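Local coordinates for periplasmic zinc-binding protein troA (Treponema pallidum, PDB 1K0F) that binds zinc with high affinity in the periplasm and delivers it to the membrane permease of an ABC import system, at residues L29-Y39 with L60-E68; V163-F171 with G243-G251. All coordinates share one frame; numbering follows the deposited sequence.

Contact 1. Residues L29-Y39 with L60-E68; sequences LMGPGVDPHLY and LHLETKMGE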
ATOM      1  N   LEU A  29       7.447  -8.840  -7.936  1.00 27.44           N
ATOM      2  CA  LEU A  29       6.477  -9.921  -8.118  1.00 28.20           C
ATOM      3  C   LEU A  29       5.028  -9.474  -8.307  1.00 28.61           C
ATOM      4  O   LEU A  29       4.287 -10.076  -9.085  1.00 30.51           O
ATOM      5  CB  LEU A  29       6.547 -10.889  -6.945  1.00 27.29           C
ATOM      6  CG  LEU A  29       7.720 -11.867  -7.037  1.00 29.52           C
ATOM      7  CD1 LEU A  29       7.487 -13.023  -6.073  1.00 30.93           C
ATOM      8  CD2 LEU A  29       7.862 -12.363  -8.469  1.00 29.14           C
ATOM      9  N   MET A  30       4.623  -8.432  -7.591  1.00 26.19           N
ATOM     10  CA  MET A  30       3.259  -7.937  -7.699  1.00 24.10           C
ATOM     11  C   MET A  30       3.253  -6.547  -8.332  1.00 24.12           C
ATOM     12  O   MET A  30       3.720  -5.578  -7.734  1.00 26.65           O
ATOM     13  CB  MET A  30       2.618  -7.901  -6.321  1.00 23.33           C
ATOM     14  CG  MET A  30       3.065  -9.020  -5.407  1.00 21.02           C
ATOM     15  SD  MET A  30       2.319  -8.789  -3.820  1.00 24.18           S
ATOM     16  CE  MET A  30       2.086 -10.472  -3.284  1.00 24.89           C
ATOM     17  N   GLY A  31       2.726  -6.459  -9.547  1.00 22.90           N
ATOM     18  CA  GLY A  31       2.703  -5.185 -10.241  1.00 23.11           C
ATOM     19  C   GLY A  31       1.393  -4.412 -10.191  1.00 22.95           C
ATOM     20  O   GLY A  31       0.469  -4.762  -9.448  1.00 22.77           O
ATOM     21  N   PRO A  32       1.298  -3.337 -10.977  1.00 20.38           N
ATOM     22  CA  PRO A  32       0.080  -2.535 -10.984  1.00 20.63           C
ATOM     23  C   PRO A  32      -1.167  -3.415 -11.001  1.00 21.36           C
ATOM     24  O   PRO A  32      -1.133  -4.543 -11.489  1.00 21.78           O
ATOM     25  CB  PRO A  32       0.207  -1.695 -12.258  1.00 20.86           C
ATOM     26  CG  PRO A  32       1.494  -2.128 -12.931  1.00 20.70           C
ATOM     27  CD  PRO A  32       2.313  -2.808 -11.896  1.00 20.81           C
ATOM     28  N   GLY A  33      -2.259  -2.889 -10.458  1.00 21.29           N
ATOM     29  CA  GLY A  33      -3.498  -3.642 -10.435  1.00 23.10           C
ATOM     30  C   GLY A  33      -3.408  -5.004  -9.771  1.00 25.02           C
ATOM     31  O   GLY A  33      -4.289  -5.841  -9.967  1.00 25.93           O
ATOM     32  N   VAL A  34      -2.358  -5.228  -8.982  1.00 25.68           N
ATOM     33  CA  VAL A  34      -2.162  -6.506  -8.289  1.00 27.51           C
ATOM     34  C   VAL A  34      -2.457  -6.507  -6.770  1.00 29.34           C
ATOM     35  O   VAL A  34      -1.809  -5.809  -5.984  1.00 29.40           O
ATOM     36  CB  VAL A  34      -0.723  -7.028  -8.505  1.00 26.14           C
ATOM     37  CG1 VAL A  34      -0.410  -8.154  -7.525  1.00 23.56           C
ATOM     38  CG2 VAL A  34      -0.568  -7.513  -9.931  1.00 27.45           C
ATOM     39  N   ASP A  35      -3.430  -7.327  -6.370  1.00 29.25           N
ATOM     40  CA  ASP A  35      -3.807  -7.443  -4.973  1.00 30.22           C
ATOM     41  C   ASP A  35      -2.950  -8.484  -4.295  1.00 32.00           C
ATOM     42  O   ASP A  35      -3.102  -9.679  -4.535  1.00 33.74           O
ATOM     43  CB  ASP A  35      -5.271  -7.851  -4.837  1.00 29.60           C
ATOM     44  CG  ASP A  35      -5.722  -7.917  -3.389  1.00 28.14           C
ATOM     45  OD1 ASP A  35      -4.861  -8.075  -2.500  1.00 24.71           O
ATOM     46  OD2 ASP A  35      -6.938  -7.808  -3.145  1.00 28.79           O
ATOM     47  N   PRO A  36      -2.049  -8.044  -3.413  1.00 34.14           N
ATOM     48  CA  PRO A  36      -1.149  -8.938  -2.681  1.00 37.54           C
ATOM     49  C   PRO A  36      -1.875  -9.965  -1.816  1.00 40.25           C
ATOM     50  O   PRO A  36      -1.397 -11.094  -1.655  1.00 40.15           O
ATOM     51  CB  PRO A  36      -0.292  -7.986  -1.849  1.00 36.19           C
ATOM     52  CG  PRO A  36      -0.483  -6.645  -2.460  1.00 34.56           C
ATOM     53  CD  PRO A  36      -1.841  -6.636  -3.049  1.00 33.79           C
ATOM     54  N   HIS A  37      -3.021  -9.565  -1.264  1.00 43.17           N
ATOM     55  CA  HIS A  37      -3.827 -10.440  -0.412  1.00 45.51           C
ATOM     56  C   HIS A  37      -4.071 -11.772  -1.107  1.00 45.90           C
ATOM     57  O   HIS A  37      -3.612 -12.824  -0.666  1.00 45.42           O
ATOM     58  CB  HIS A  37      -5.187  -9.803  -0.109  1.00 49.29           C
ATOM     59  CG  HIS A  37      -5.105  -8.415   0.451  1.00 54.23           C
ATOM     60  ND1 HIS A  37      -4.405  -8.117   1.601  1.00 55.75           N
ATOM     61  CD2 HIS A  37      -5.651  -7.247   0.032  1.00 56.12           C
ATOM     62  CE1 HIS A  37      -4.523  -6.827   1.866  1.00 56.46           C
ATOM     63  NE2 HIS A  37      -5.274  -6.276   0.929  1.00 56.23           N
ATOM     64  N   LEU A  38      -4.793 -11.708  -2.212  1.00 46.22           N
ATOM     65  CA  LEU A  38      -5.140 -12.895  -2.965  1.00 47.14           C
ATOM     66  C   LEU A  38      -4.150 -13.210  -4.074  1.00 47.55           C
ATOM     67  O   LEU A  38      -4.531 -13.725  -5.126  1.00 46.81           O
ATOM     68  CB  LEU A  38      -6.540 -12.710  -3.535  1.00 47.81           C
ATOM     69  CG  LEU A  38      -7.441 -11.926  -2.574  1.00 47.28           C
ATOM     70  CD1 LEU A  38      -8.261 -10.907  -3.346  1.00 46.34           C
ATOM     71  CD2 LEU A  38      -8.339 -12.892  -1.814  1.00 45.79           C
ATOM     72  N   TYR A  39      -2.878 -12.909  -3.836  1.00 48.72           N
ATOM     73  CA  TYR A  39      -1.842 -13.168  -4.833  1.00 49.76           C
ATOM     74  C   TYR A  39      -1.076 -14.462  -4.518  1.00 51.09           C
ATOM     75  O   TYR A  39      -0.744 -14.733  -3.358  1.00 48.44           O
ATOM     76  CB  TYR A  39      -0.866 -11.979  -4.910  1.00 48.75           C
ATOM     77  CG  TYR A  39       0.134 -12.075  -6.049  1.00 48.37           C
ATOM     78  CD1 TYR A  39      -0.115 -11.469  -7.276  1.00 48.28           C
ATOM     79  CD2 TYR A  39       1.311 -12.806  -5.909  1.00 48.60           C
ATOM     80  CE1 TYR A  39       0.780 -11.597  -8.338  1.00 49.10           C
ATOM     81  CE2 TYR A  39       2.210 -12.943  -6.965  1.00 49.25           C
ATOM     82  CZ  TYR A  39       1.938 -12.340  -8.176  1.00 48.78           C
ATOM     83  OH  TYR A  39       2.811 -12.513  -9.231  1.00 48.87           O
ATOM     84  N   LEU A  60       3.325  -8.256   8.470  1.00 19.02           N
ATOM     85  CA  LEU A  60       2.027  -7.804   8.940  1.00 20.40           C
ATOM     86  C   LEU A  60       0.895  -8.546   8.231  1.00 22.81           C
ATOM     87  O   LEU A  60      -0.177  -8.001   7.983  1.00 22.45           O
ATOM     88  CB  LEU A  60       1.892  -6.299   8.720  1.00 17.79           C
ATOM     89  CG  LEU A  60       2.976  -5.444   9.384  1.00 16.70           C
ATOM     90  CD1 LEU A  60       2.503  -4.006   9.437  1.00 17.48           C
ATOM     91  CD2 LEU A  60       3.270  -5.957  10.794  1.00 18.47           C
ATOM     92  N   HIS A  61       1.152  -9.804   7.899  1.00 26.20           N
ATOM     93  CA  HIS A  61       0.164 -10.639   7.236  1.00 30.81           C
ATOM     94  C   HIS A  61      -0.487  -9.973   6.032  1.00 33.16           C
ATOM     95  O   HIS A  61      -1.682 -10.142   5.788  1.00 35.51           O
ATOM     96  CB  HIS A  61      -0.920 -11.043   8.232  1.00 33.48           C
ATOM     97  CG  HIS A  61      -1.889 -12.050   7.692  1.00 34.80           C
ATOM     98  ND1 HIS A  61      -1.493 -13.275   7.202  1.00 35.52           N
ATOM     99  CD2 HIS A  61      -3.235 -12.010   7.565  1.00 34.94           C
ATOM    100  CE1 HIS A  61      -2.554 -13.950   6.797  1.00 35.81           C
ATOM    101  NE2 HIS A  61      -3.623 -13.202   7.004  1.00 35.93           N
ATOM    102  N   LEU A  62       0.285  -9.219   5.268  1.00 34.57           N
ATOM    103  CA  LEU A  62      -0.286  -8.565   4.099  1.00 35.52           C
ATOM    104  C   LEU A  62      -0.503  -9.591   3.000  1.00 36.53           C
ATOM    105  O   LEU A  62      -1.627  -9.840   2.571  1.00 36.47           O
ATOM    106  CB  LEU A  62       0.637  -7.459   3.590  1.00 32.41           C
ATOM    107  CG  LEU A  62       0.124  -6.841   2.299  1.00 28.92           C
ATOM    108  CD1 LEU A  62      -0.985  -5.876   2.628  1.00 27.94           C
ATOM    109  CD2 LEU A  62       1.245  -6.154   1.562  1.00 30.38           C
ATOM    110  N   GLU A  63       0.601 -10.180   2.558  1.00 39.11           N
ATOM    111  CA  GLU A  63       0.610 -11.182   1.502  1.00 41.11           C
ATOM    112  C   GLU A  63       0.099 -12.535   1.987  1.00 43.72           C
ATOM    113  O   GLU A  63       0.678 -13.577   1.692  1.00 44.50           O
ATOM    114  CB  GLU A  63       2.038 -11.314   0.967  1.00 40.32           C
ATOM    115  CG  GLU A  63       2.581 -10.017   0.370  1.00 40.91           C
ATOM    116  CD  GLU A  63       3.492  -9.241   1.315  1.00 39.36           C
ATOM    117  OE1 GLU A  63       3.381  -9.402   2.551  1.00 38.28           O
ATOM    118  OE2 GLU A  63       4.325  -8.460   0.811  1.00 40.23           O
ATOM    119  N   THR A  64      -1.003 -12.493   2.727  1.00 46.77           N
ATOM    120  CA  THR A  64      -1.652 -13.675   3.291  1.00 49.81           C
ATOM    121  C   THR A  64      -1.349 -15.024   2.641  1.00 51.73           C
ATOM    122  O   THR A  64      -0.989 -15.983   3.325  1.00 51.29           O
ATOM    123  CB  THR A  64      -3.181 -13.492   3.288  1.00 50.22           C
ATOM    124  OG1 THR A  64      -3.638 -13.343   1.934  1.00 51.10           O
ATOM    125  CG2 THR A  64      -3.571 -12.257   4.091  1.00 50.04           C
ATOM    126  N   LYS A  65      -1.493 -15.097   1.321  1.00 54.71           N
ATOM    127  CA  LYS A  65      -1.280 -16.344   0.590  1.00 57.32           C
ATOM    128  C   LYS A  65       0.149 -16.673   0.142  1.00 58.24           C
ATOM    129  O   LYS A  65       0.343 -17.258  -0.922  1.00 58.98           O
ATOM    130  CB  LYS A  65      -2.206 -16.369  -0.628  1.00 58.51           C
ATOM    131  CG  LYS A  65      -3.631 -16.803  -0.314  1.00 61.14           C
ATOM    132  CD  LYS A  65      -4.646 -15.784  -0.797  1.00 62.52           C
ATOM    133  CE  LYS A  65      -6.050 -16.215  -0.435  1.00 63.81           C
ATOM    134  NZ  LYS A  65      -6.061 -16.967   0.850  1.00 64.40           N
ATOM    135  N   MET A  66       1.146 -16.330   0.949  1.00 59.36           N
ATOM    136  CA  MET A  66       2.530 -16.613   0.575  1.00 59.95           C
ATOM    137  C   MET A  66       3.349 -17.239   1.706  1.00 61.77           C
ATOM    138  O   MET A  66       4.503 -17.620   1.501  1.00 61.00           O
ATOM    139  CB  MET A  66       3.213 -15.330   0.095  1.00 57.91           C
ATOM    140  CG  MET A  66       2.856 -14.938  -1.326  1.00 55.62           C
ATOM    141  SD  MET A  66       3.961 -13.697  -2.009  1.00 50.10           S
ATOM    142  CE  MET A  66       4.084 -14.247  -3.687  1.00 51.85           C
ATOM    143  N   GLY A  67       2.745 -17.343   2.889  1.00 64.37           N
ATOM    144  CA  GLY A  67       3.420 -17.916   4.047  1.00 66.49           C
ATOM    145  C   GLY A  67       4.187 -19.200   3.781  1.00 67.31           C
ATOM    146  O   GLY A  67       5.378 -19.290   4.080  1.00 67.96           O
ATOM    147  N   GLU A  68       3.502 -20.199   3.232  1.00 68.10           N
ATOM    148  CA  GLU A  68       4.125 -21.479   2.913  1.00 68.60           C
ATOM    149  C   GLU A  68       5.368 -21.241   2.060  1.00 67.38           C
ATOM    150  O   GLU A  68       6.481 -21.580   2.464  1.00 66.93           O
ATOM    151  CB  GLU A  68       3.134 -22.370   2.154  1.00 70.43           C
ATOM    152  CG  GLU A  68       3.123 -23.834   2.595  1.00 74.47           C
ATOM    153  CD  GLU A  68       2.147 -24.121   3.739  1.00 77.26           C
ATOM    154  OE1 GLU A  68       2.548 -24.819   4.703  1.00 77.84           O
ATOM    155  OE2 GLU A  68       0.983 -23.658   3.675  1.00 77.82           O
TER
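His37 and Leu62 meet where two loops of the N-terminal lobe come together at the cleft that holds the zinc site, a worked example of how a solute-binding protein of cluster 9 holds a zinc ligand on loops beyond the ends of a parallel sheet. One loop follows strand 25-28; the other links strand 54-57 to helix 67-73. The imidazole turns ND1 to the backbone carbonyl of Leu62, giving a weak hydrogen bond of 3.4 Å (ND1 to Leu62 O) that is well off straight, at 146°. Alongside, CE1 of the same ring touches Leu62 CD1 at 3.7 Å, while the other methyl of Leu62, CD2, packs on Pro36 CB. With His37 ND1 turned to this loop, NE2 points toward Asp248, another zinc ligand.

Behind the histidine lies an apolar layer built from thioethers. Met30 and Met66 reach toward each other tip to tip, Met30 CE standing 3.9 Å from Met66 SD, and Met30 CE also lies 3.7 Å from Glu63 CG. The carboxylate of Glu63 turns elsewhere: its OE2 accepts bonds from Thr8 OG1 and Asn58 N. Met30 CG sits over the centre of one face of the Tyr39 ring, whereas Met66 CE comes in at the ring's edge, 3.8 Å from CD2. Tyr39 takes this place with CG anti to its backbone N (chi1 -172°).

Further out, the aliphatic chain of Lys65 runs beside the backbone of His37 and Leu38, and Lys65 CD lies 3.6 Å from Leu38 CA.

Contact 2. Residues V163-F171 with G243-G251; sequences VLVTAHDAF and GELFSDAMG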
ATOM      1  N   VAL A 163     -13.749  12.665   5.137  1.00 34.63           N
ATOM      2  CA  VAL A 163     -14.350  11.341   5.275  1.00 34.99           C
ATOM      3  C   VAL A 163     -14.123  10.598   3.966  1.00 34.70           C
ATOM      4  O   VAL A 163     -14.749  10.918   2.957  1.00 35.38           O
ATOM      5  CB  VAL A 163     -15.872  11.425   5.519  1.00 34.58           C
ATOM      6  CG1 VAL A 163     -16.463  10.033   5.582  1.00 34.92           C
ATOM      7  CG2 VAL A 163     -16.157  12.186   6.802  1.00 36.12           C
ATOM      8  N   LEU A 164     -13.220   9.624   3.965  1.00 34.25           N
ATOM      9  CA  LEU A 164     -12.951   8.877   2.739  1.00 34.81           C
ATOM     10  C   LEU A 164     -13.479   7.447   2.751  1.00 33.24           C
ATOM     11  O   LEU A 164     -13.213   6.669   3.665  1.00 33.89           O
ATOM     12  CB  LEU A 164     -11.446   8.867   2.441  1.00 35.29           C
ATOM     13  CG  LEU A 164     -10.877   7.772   1.530  1.00 36.31           C
ATOM     14  CD1 LEU A 164     -10.983   8.171   0.061  1.00 35.71           C
ATOM     15  CD2 LEU A 164      -9.424   7.538   1.911  1.00 37.32           C
ATOM     16  N   VAL A 165     -14.241   7.113   1.720  1.00 31.24           N
ATOM     17  CA  VAL A 165     -14.786   5.775   1.585  1.00 30.33           C
ATOM     18  C   VAL A 165     -14.143   5.220   0.321  1.00 29.82           C
ATOM     19  O   VAL A 165     -14.194   5.842  -0.741  1.00 28.28           O
ATOM     20  CB  VAL A 165     -16.327   5.799   1.450  1.00 29.42           C
ATOM     21  CG1 VAL A 165     -16.846   4.396   1.189  1.00 29.89           C
ATOM     22  CG2 VAL A 165     -16.954   6.357   2.720  1.00 28.35           C
ATOM     23  N   THR A 166     -13.523   4.054   0.443  1.00 30.09           N
ATOM     24  CA  THR A 166     -12.839   3.439  -0.682  1.00 30.49           C
ATOM     25  C   THR A 166     -13.192   1.970  -0.876  1.00 30.88           C
ATOM     26  O   THR A 166     -13.953   1.396  -0.101  1.00 30.84           O
ATOM     27  CB  THR A 166     -11.329   3.538  -0.486  1.00 30.41           C
ATOM     28  OG1 THR A 166     -11.025   3.285   0.890  1.00 29.70           O
ATOM     29  CG2 THR A 166     -10.831   4.929  -0.867  1.00 32.03           C
ATOM     30  N   ALA A 167     -12.613   1.374  -1.916  1.00 31.76           N
ATOM     31  CA  ALA A 167     -12.824  -0.034  -2.258  1.00 32.75           C
ATOM     32  C   ALA A 167     -12.709  -0.992  -1.058  1.00 33.77           C
ATOM     33  O   ALA A 167     -13.621  -1.786  -0.813  1.00 33.73           O
ATOM     34  CB  ALA A 167     -11.844  -0.444  -3.352  1.00 32.16           C
ATOM     35  N   HIS A 168     -11.586  -0.936  -0.335  1.00 34.70           N
ATOM     36  CA  HIS A 168     -11.380  -1.786   0.843  1.00 35.73           C
ATOM     37  C   HIS A 168     -10.632  -1.077   1.986  1.00 35.98           C
ATOM     38  O   HIS A 168      -9.987  -0.057   1.764  1.00 37.89           O
ATOM     39  CB  HIS A 168     -10.696  -3.121   0.442  1.00 33.93           C
ATOM     40  CG  HIS A 168      -9.201  -3.061   0.331  1.00 33.99           C
ATOM     41  ND1 HIS A 168      -8.549  -2.217  -0.540  1.00 34.90           N
ATOM     42  CD2 HIS A 168      -8.235  -3.802   0.926  1.00 33.30           C
ATOM     43  CE1 HIS A 168      -7.246  -2.439  -0.479  1.00 32.77           C
ATOM     44  NE2 HIS A 168      -7.031  -3.397   0.401  1.00 32.18           N
ATOM     45  N   ASP A 169     -10.744  -1.614   3.203  1.00 36.53           N
ATOM     46  CA  ASP A 169     -10.124  -1.053   4.416  1.00 36.13           C
ATOM     47  C   ASP A 169      -8.606  -1.036   4.362  1.00 33.97           C
ATOM     48  O   ASP A 169      -7.940  -1.738   5.127  1.00 34.03           O
ATOM     49  CB  ASP A 169     -10.568  -1.861   5.646  1.00 40.93           C
ATOM     50  CG  ASP A 169     -11.091  -0.981   6.778  1.00 43.30           C
ATOM     51  OD1 ASP A 169     -11.112   0.263   6.609  1.00 43.25           O
ATOM     52  OD2 ASP A 169     -11.478  -1.545   7.834  1.00 43.82           O
ATOM     53  N   ALA A 170      -8.065  -0.201   3.485  1.00 30.95           N
ATOM     54  CA  ALA A 170      -6.628  -0.117   3.311  1.00 29.37           C
ATOM     55  C   ALA A 170      -6.058   1.264   3.582  1.00 28.67           C
ATOM     56  O   ALA A 170      -5.049   1.634   2.999  1.00 29.85           O
ATOM     57  CB  ALA A 170      -6.263  -0.554   1.900  1.00 29.39           C
ATOM     58  N   PHE A 171      -6.682   2.032   4.459  1.00 28.23           N
ATOM     59  CA  PHE A 171      -6.154   3.357   4.732  1.00 28.30           C
ATOM     60  C   PHE A 171      -6.243   3.716   6.195  1.00 28.33           C
ATOM     61  O   PHE A 171      -6.216   4.885   6.554  1.00 27.61           O
ATOM     62  CB  PHE A 171      -6.882   4.404   3.890  1.00 28.08           C
ATOM     63  CG  PHE A 171      -6.683   4.235   2.408  1.00 27.37           C
ATOM     64  CD1 PHE A 171      -7.572   3.473   1.659  1.00 26.87           C
ATOM     65  CD2 PHE A 171      -5.620   4.847   1.761  1.00 26.60           C
ATOM     66  CE1 PHE A 171      -7.406   3.321   0.284  1.00 27.00           C
ATOM     67  CE2 PHE A 171      -5.445   4.701   0.380  1.00 27.67           C
ATOM     68  CZ  PHE A 171      -6.340   3.937  -0.358  1.00 27.30           C
ATOM     69  N   GLY A 243     -11.898   9.254  -8.191  1.00 22.63           N
ATOM     70  CA  GLY A 243     -10.614   8.895  -8.734  1.00 20.87           C
ATOM     71  C   GLY A 243     -10.307   7.482  -8.333  1.00 21.81           C
ATOM     72  O   GLY A 243     -10.921   6.940  -7.421  1.00 22.30           O
ATOM     73  N   GLU A 244      -9.363   6.872  -9.030  1.00 22.17           N
ATOM     74  CA  GLU A 244      -8.969   5.517  -8.714  1.00 21.84           C
ATOM     75  C   GLU A 244      -7.800   5.638  -7.787  1.00 21.30           C
ATOM     76  O   GLU A 244      -6.861   6.356  -8.079  1.00 22.43           O
ATOM     77  CB  GLU A 244      -8.542   4.776  -9.965  1.00 22.40           C
ATOM     78  CG  GLU A 244      -8.776   3.298  -9.869  1.00 24.15           C
ATOM     79  CD  GLU A 244      -8.041   2.545 -10.934  1.00 24.71           C
ATOM     80  OE1 GLU A 244      -7.368   3.204 -11.751  1.00 26.34           O
ATOM     81  OE2 GLU A 244      -8.125   1.302 -10.961  1.00 26.50           O
ATOM     82  N   LEU A 245      -7.838   4.939  -6.669  1.00 20.80           N
ATOM     83  CA  LEU A 245      -6.732   5.049  -5.753  1.00 21.10           C
ATOM     84  C   LEU A 245      -5.840   3.818  -5.768  1.00 21.93           C
ATOM     85  O   LEU A 245      -6.239   2.736  -6.225  1.00 20.84           O
ATOM     86  CB  LEU A 245      -7.260   5.319  -4.348  1.00 21.32           C
ATOM     87  CG  LEU A 245      -8.157   6.558  -4.241  1.00 21.31           C
ATOM     88  CD1 LEU A 245      -8.450   6.848  -2.777  1.00 22.69           C
ATOM     89  CD2 LEU A 245      -7.481   7.747  -4.893  1.00 23.01           C
ATOM     90  N   PHE A 246      -4.613   4.003  -5.292  1.00 21.18           N
ATOM     91  CA  PHE A 246      -3.656   2.914  -5.218  1.00 21.94           C
ATOM     92  C   PHE A 246      -3.755   2.385  -3.812  1.00 22.95           C
ATOM     93  O   PHE A 246      -3.438   3.096  -2.867  1.00 26.62           O
ATOM     94  CB  PHE A 246      -2.244   3.423  -5.471  1.00 21.06           C
ATOM     95  CG  PHE A 246      -1.999   3.819  -6.887  1.00 19.61           C
ATOM     96  CD1 PHE A 246      -1.997   2.861  -7.889  1.00 19.39           C
ATOM     97  CD2 PHE A 246      -1.845   5.148  -7.224  1.00 17.67           C
ATOM     98  CE1 PHE A 246      -1.856   3.223  -9.208  1.00 20.05           C
ATOM     99  CE2 PHE A 246      -1.705   5.523  -8.537  1.00 17.92           C
ATOM    100  CZ  PHE A 246      -1.711   4.563  -9.537  1.00 17.09           C
ATOM    101  N   SER A 247      -4.216   1.152  -3.666  1.00 22.85           N
ATOM    102  CA  SER A 247      -4.336   0.581  -2.341  1.00 23.55           C
ATOM    103  C   SER A 247      -3.095  -0.230  -2.016  1.00 24.36           C
ATOM    104  O   SER A 247      -2.189   0.253  -1.332  1.00 25.12           O
ATOM    105  CB  SER A 247      -5.574  -0.303  -2.246  1.00 24.66           C
ATOM    106  OG  SER A 247      -5.992  -0.745  -3.521  1.00 27.61           O
ATOM    107  N   ASP A 248      -3.044  -1.461  -2.509  1.00 24.71           N
ATOM    108  CA  ASP A 248      -1.895  -2.311  -2.244  1.00 23.99           C
ATOM    109  C   ASP A 248      -0.906  -2.294  -3.398  1.00 22.91           C
ATOM    110  O   ASP A 248       0.241  -2.706  -3.236  1.00 22.52           O
ATOM    111  CB  ASP A 248      -2.337  -3.759  -1.996  1.00 26.74           C
ATOM    112  CG  ASP A 248      -3.623  -3.856  -1.183  1.00 27.27           C
ATOM    113  OD1 ASP A 248      -3.770  -3.107  -0.195  1.00 26.36           O
ATOM    114  OD2 ASP A 248      -4.484  -4.697  -1.537  1.00 28.49           O
ATOM    115  N   ALA A 249      -1.359  -1.812  -4.555  1.00 23.20           N
ATOM    116  CA  ALA A 249      -0.521  -1.772  -5.754  1.00 23.30           C
ATOM    117  C   ALA A 249      -0.202  -0.373  -6.263  1.00 23.47           C
ATOM    118  O   ALA A 249      -0.996   0.559  -6.104  1.00 22.81           O
ATOM    119  CB  ALA A 249      -1.178  -2.582  -6.877  1.00 22.94           C
ATOM    120  N   MET A 250       0.962  -0.251  -6.897  1.00 23.76           N
ATOM    121  CA  MET A 250       1.425   1.019  -7.440  1.00 25.34           C
ATOM    122  C   MET A 250       1.049   1.171  -8.900  1.00 26.25           C
ATOM    123  O   MET A 250       0.377   0.314  -9.480  1.00 26.31           O
ATOM    124  CB  MET A 250       2.942   1.120  -7.330  1.00 23.75           C
ATOM    125  CG  MET A 250       3.461   1.394  -5.947  1.00 22.12           C
ATOM    126  SD  MET A 250       5.121   2.055  -6.039  1.00 19.43           S
ATOM    127  CE  MET A 250       5.827   1.054  -7.347  1.00 20.05           C
ATOM    128  N   GLY A 251       1.503   2.269  -9.489  1.00 26.74           N
ATOM    129  CA  GLY A 251       1.230   2.506 -10.892  1.00 30.17           C
ATOM    130  C   GLY A 251       2.229   1.732 -11.731  1.00 31.71           C
ATOM    131  O   GLY A 251       3.011   0.943 -11.186  1.00 32.61           O
TER
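The His168 imidazole carries Ala170 CB over one face, offset toward the rim, and receives Ser247 CB and Asp248 OD1 at its edge, close to the ring plane. The carboxylate of Asp248 stands almost perpendicular to that ring, the planes 89° apart. A weak, bent hydrogen bond runs from His168 NE2 to Asp248 OD1 at 3.3 Å. The other ring nitrogen, ND1, is hydrogen-bonded to Glu217 OE2, which is also hydrogen-bonded to Ser247 OG, so this second-shell acid helps set the ring's rotation. Ser247 OG is hydrogen-bonded to Ser219 OG as well, and Ser247 CB packs 3.2 Å from His168 CE1.

The second ring, Phe171, meets the other segment obliquely, bringing CZ to 3.9 Å from Phe246 O and 4.3 Å from Leu245 CB; it also stacks on Phe105. Leu245 CD1 touches Thr166 CG2 at 3.6 Å, the two side chains crossing at about a right angle, while the Leu245 and Leu164 side chains slide past each other in opposite directions, CD1 to CD1 at 4.0 Å. Leu245 also packs on Thr270 and Ile271 of helix 260-273.

Loops at the strand ends of this cluster 9 solute-binding protein's C-terminal lobe thus contribute two zinc ligands, His168 and Asp248.

Contact 1 and contact 2 supply three of the four zinc ligands: His37 comes from the first, His168 and Asp248 from the second, and His102, from the stretch between strand 98-99 and helix 107-124, completes the set. Their centres lie about 16 Å apart, yet they touch at the site, where His37 NE2 is 3.0 Å from Asp248 OD2 and Pro36 CD packs on Asp248 CB. The rings of His37 and His168 meet with planes at about 80°. In this zinc-free, closed structure the four ligand side chains stay gathered, consistent with a metal site that is empty.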